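PDB 3IS6: putative permease protein, ABC transporter, which is probably a membrane transport component of the ABC-transporter permease type, represented here by its MacB-like periplasmic core domain rather than by its membrane-spanning part. Local coordinates for residues L104-N107 with M108-L111; L199-M202 with Q203-Q207. All blocks are in the same frame, centred on the assembly; numbering follows the deposited sequence.

Interaction 1 (L104-N107 with M108-L111)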
# COMPACT_ATOMS: atom_id res chain seq x y z
N LEU A 104 15.50 2.21 -9.11
CA LEU A 104 14.32 1.52 -8.66
C LEU A 104 14.61 0.50 -7.60
O LEU A 104 13.84 -0.40 -7.43
CB LEU A 104 13.57 0.88 -9.83
CG LEU A 104 12.91 1.82 -10.83
CD1 LEU A 104 12.39 1.08 -12.00
CD2 LEU A 104 11.86 2.63 -10.21
N ARG A 105 15.72 0.62 -6.92
CA ARG A 105 16.00 -0.23 -5.78
C ARG A 105 15.73 0.35 -4.40
O ARG A 105 15.46 -0.37 -3.50
CB ARG A 105 17.40 -0.80 -5.87
CG ARG A 105 17.65 -1.45 -7.15
CD ARG A 105 18.89 -2.22 -7.19
NE ARG A 105 18.62 -3.51 -7.78
CZ ARG A 105 18.82 -3.81 -9.04
NH1 ARG A 105 18.54 -5.00 -9.49
NH2 ARG A 105 19.32 -2.92 -9.85
N ASP A 106 15.77 1.65 -4.25
CA ASP A 106 15.58 2.27 -2.96
C ASP A 106 14.22 2.92 -2.91
O ASP A 106 13.92 3.73 -3.74
CB ASP A 106 16.64 3.33 -2.77
CG ASP A 106 16.51 4.08 -1.48
OD1 ASP A 106 15.43 4.17 -0.91
OD2 ASP A 106 17.51 4.61 -1.04
N ASN A 107 13.43 2.58 -1.92
CA ASN A 107 12.07 3.02 -1.82
C ASN A 107 11.92 4.52 -1.71
O ASN A 107 10.90 5.04 -2.02
CB ASN A 107 11.34 2.32 -0.68
CG ASN A 107 11.01 0.88 -0.99
OD1 ASN A 107 10.47 0.56 -2.02
ND2 ASN A 107 11.32 0.01 -0.08
N MSE A 108 12.96 5.22 -1.31
CA MSE A 108 12.85 6.66 -1.12
C MSE A 108 13.32 7.46 -2.34
O MSE A 108 13.57 8.63 -2.24
CB MSE A 108 13.55 7.13 0.15
CG MSE A 108 13.04 6.52 1.42
SE MSE A 108 11.28 6.97 1.84
CE MSE A 108 11.54 8.76 2.30
N THR A 109 13.43 6.81 -3.47
CA THR A 109 13.90 7.45 -4.66
C THR A 109 13.02 7.14 -5.87
O THR A 109 12.38 6.15 -5.90
CB THR A 109 15.29 6.99 -5.01
OG1 THR A 109 15.21 5.65 -5.45
CG2 THR A 109 16.19 7.08 -3.84
N CYS A 110 13.03 8.03 -6.83
CA CYS A 110 12.25 7.90 -8.05
C CYS A 110 13.01 8.24 -9.31
O CYS A 110 14.04 8.83 -9.26
CB CYS A 110 11.03 8.79 -7.98
SG CYS A 110 11.32 10.47 -8.16
N LEU A 111 12.47 7.83 -10.43
CA LEU A 111 12.95 8.25 -11.71
C LEU A 111 11.88 9.12 -12.32
O LEU A 111 10.73 8.89 -12.11
CB LEU A 111 13.20 7.08 -12.62
CG LEU A 111 14.11 5.99 -12.12
CD1 LEU A 111 14.07 4.84 -13.04
CD2 LEU A 111 15.48 6.52 -12.04
O HOH W 1 14.98 5.00 -8.61
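With chi1 of T109 near +70°, OG1 is tucked over the residue's own backbone, where it meets D106 O, while D106 turns its CG away from its own N (chi1 178°) and carries the carboxylate over the start of 108-111. There D106 OD1 takes the N-H of M108 at 2.7 Å in a nearly straight bond, 171° at the hydrogen, the donor standing above the carboxylate plane. Aspartate suits this place because its short side chain can reach forward to the N-H two residues on, an Asx turn.

D106 O is gripped twice, by T109 N at 3.1 Å and by T109 OG1 at 2.9 Å. The amide comes from above the carbonyl plane and the hydroxyl from closer to it. The first closes a type I beta turn from D106 to T109, which delivers the chain into strand 109-113 of the mixed sheet in the MacB-like periplasmic core domain. T109 CG2 lies beside D106 CG at 3.8 Å, so threonine offers the turn a methyl as well as a hydroxyl.

A water bridges L104 and T109, accepting from L104 N and donating to T109 OG1 at 3.2 Å. Further along, buried L104 and L111 cross at about a right angle, L104 CG against L111 CD1 at 3.9 Å. Leucine fits both positions, since L160 of strand 159-162 touches L104 and F146 of strand 140-146 touches L111.

Interaction 2 (L199-M202 with Q203-Q207)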
# COMPACT_ATOMS: atom_id res chain seq x y z
N LEU A 199 1.47 -23.21 -16.86
CA LEU A 199 0.88 -22.12 -16.11
C LEU A 199 -0.12 -22.68 -15.14
O LEU A 199 -0.20 -22.26 -14.04
CB LEU A 199 0.22 -21.11 -17.03
CG LEU A 199 1.10 -20.15 -17.82
CD1 LEU A 199 0.31 -19.28 -18.70
CD2 LEU A 199 1.94 -19.33 -16.96
N LEU A 200 -0.87 -23.66 -15.56
CA LEU A 200 -1.82 -24.30 -14.70
C LEU A 200 -1.17 -24.99 -13.52
O LEU A 200 -1.68 -24.97 -12.44
CB LEU A 200 -2.57 -25.34 -15.47
CG LEU A 200 -4.06 -25.45 -15.32
CD1 LEU A 200 -4.46 -26.84 -15.60
CD2 LEU A 200 -4.59 -24.99 -14.04
N GLU A 201 -0.05 -25.63 -13.77
CA GLU A 201 0.66 -26.32 -12.73
C GLU A 201 1.10 -25.31 -11.71
O GLU A 201 0.87 -25.45 -10.56
CB GLU A 201 1.88 -27.00 -13.31
CG GLU A 201 1.62 -28.26 -14.05
CD GLU A 201 2.90 -28.84 -14.63
OE1 GLU A 201 3.90 -28.97 -13.89
OE2 GLU A 201 2.93 -29.12 -15.84
N MSE A 202 1.67 -24.22 -12.18
CA MSE A 202 2.08 -23.16 -11.32
C MSE A 202 0.91 -22.59 -10.53
O MSE A 202 1.02 -22.36 -9.37
CB MSE A 202 2.70 -22.07 -12.18
CG MSE A 202 3.15 -20.83 -11.47
SE MSE A 202 3.48 -19.37 -12.62
CE MSE A 202 1.72 -18.91 -13.03
N GLN A 203 -0.23 -22.39 -11.16
CA GLN A 203 -1.38 -21.82 -10.50
C GLN A 203 -1.85 -22.68 -9.35
O GLN A 203 -2.19 -22.19 -8.32
CB GLN A 203 -2.51 -21.65 -11.49
CG GLN A 203 -3.74 -20.99 -10.96
CD GLN A 203 -4.93 -21.01 -11.93
OE1 GLN A 203 -5.96 -20.44 -11.67
NE2 GLN A 203 -4.75 -21.65 -13.04
N LYS A 204 -1.88 -23.97 -9.57
CA LYS A 204 -2.27 -24.94 -8.57
C LYS A 204 -1.35 -24.97 -7.35
O LYS A 204 -1.78 -25.15 -6.26
CB LYS A 204 -2.38 -26.31 -9.21
CG LYS A 204 -3.56 -26.45 -10.14
CD LYS A 204 -3.51 -27.72 -10.94
CE LYS A 204 -4.83 -28.00 -11.63
NZ LYS A 204 -4.81 -29.34 -12.25
N ARG A 205 -0.07 -24.78 -7.59
CA ARG A 205 0.92 -24.71 -6.53
C ARG A 205 0.71 -23.53 -5.62
O ARG A 205 0.97 -23.63 -4.45
CB ARG A 205 2.30 -24.56 -7.12
CG ARG A 205 3.07 -25.80 -7.35
CD ARG A 205 4.37 -25.44 -7.99
NE ARG A 205 4.46 -26.02 -9.31
CZ ARG A 205 4.79 -25.39 -10.42
NH1 ARG A 205 5.10 -24.13 -10.44
NH2 ARG A 205 4.80 -26.07 -11.52
N HIS A 206 0.32 -22.39 -6.15
CA HIS A 206 0.31 -21.20 -5.36
C HIS A 206 -1.00 -20.66 -4.92
O HIS A 206 -1.05 -19.84 -4.07
CB HIS A 206 0.96 -20.09 -6.13
CG HIS A 206 2.42 -20.25 -6.33
ND1 HIS A 206 2.95 -20.88 -7.42
CD2 HIS A 206 3.46 -19.82 -5.60
CE1 HIS A 206 4.26 -20.84 -7.35
NE2 HIS A 206 4.59 -20.21 -6.25
N GLN A 207 -2.08 -21.09 -5.54
CA GLN A 207 -3.34 -20.45 -5.35
C GLN A 207 -4.33 -21.33 -4.63
O GLN A 207 -4.56 -22.43 -5.02
CB GLN A 207 -3.91 -20.08 -6.72
CG GLN A 207 -5.00 -19.08 -6.69
CD GLN A 207 -5.50 -18.74 -8.04
OE1 GLN A 207 -6.06 -19.56 -8.73
NE2 GLN A 207 -5.31 -17.50 -8.43
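Q203 and L199 meet one helical turn apart in helix 196-206, where Q203 N donates to L199 O at 2.9 Å. The extended side chain of Q203 is buried on the side of strand 218-225, touching L219, H220 and Y221.

K204 repeats the i to i+4 bond, its N reaching L200 O at 3.0 Å. Its methylenes run past that carbonyl, and CE lies 3.9 Å from L200 CD2. Lysine suits this exposed flank, giving its aliphatic part to a partly exposed leucine.

R205 bonds through its N to E201 O, then bends at chi3 (-117°) and folds its guanidinium back over the helix. One face of the group lies over M202 CA, with NH1 3.3 Å from that atom, and its edge is turned to E201 OE1. Its stronger partner is E50 of helix 43-50, in a salt bridge with NH1; E201 OE1 to R205 NH2 is a long pair, 3.9 Å, with the two planes nearly perpendicular.

H206 closes the last turn with two donors to one oxygen, its backbone N and its ring ND1. M202 O takes H206 N at 3.3 Å and, more straightly at the hydrogen, ND1 at 3.1 Å (167°). The carbonyl lies at the ring edge, in the ring plane, which fixes the rotation of the imidazole as it stacks on W174.

As the donor to M202 O, ND1 carries a proton; E50 and R205 pair beside the ring, and their opposite effects on its ionisation would probably partly cancel.

Interactions 1 and 2 are separate local contacts, their centres about 32 Å apart and their nearest atoms about 21 Å apart, and they share no helix or strand. Both are partly buried. In residues 104-111 a turn leads into a sheet strand: polar groups occupy the bend, two leucines the buried end, and Q243 of the second subunit packs near its tip. Residues 199-207 instead finish a helix, whose regular backbone bonds carry a charged, exposed flank and a buried one facing helix 43-50 and strand 218-225. In each, one carbonyl accepts from a backbone amide and a side chain, a threonine hydroxyl in interaction 1 and an imidazole in interaction 2.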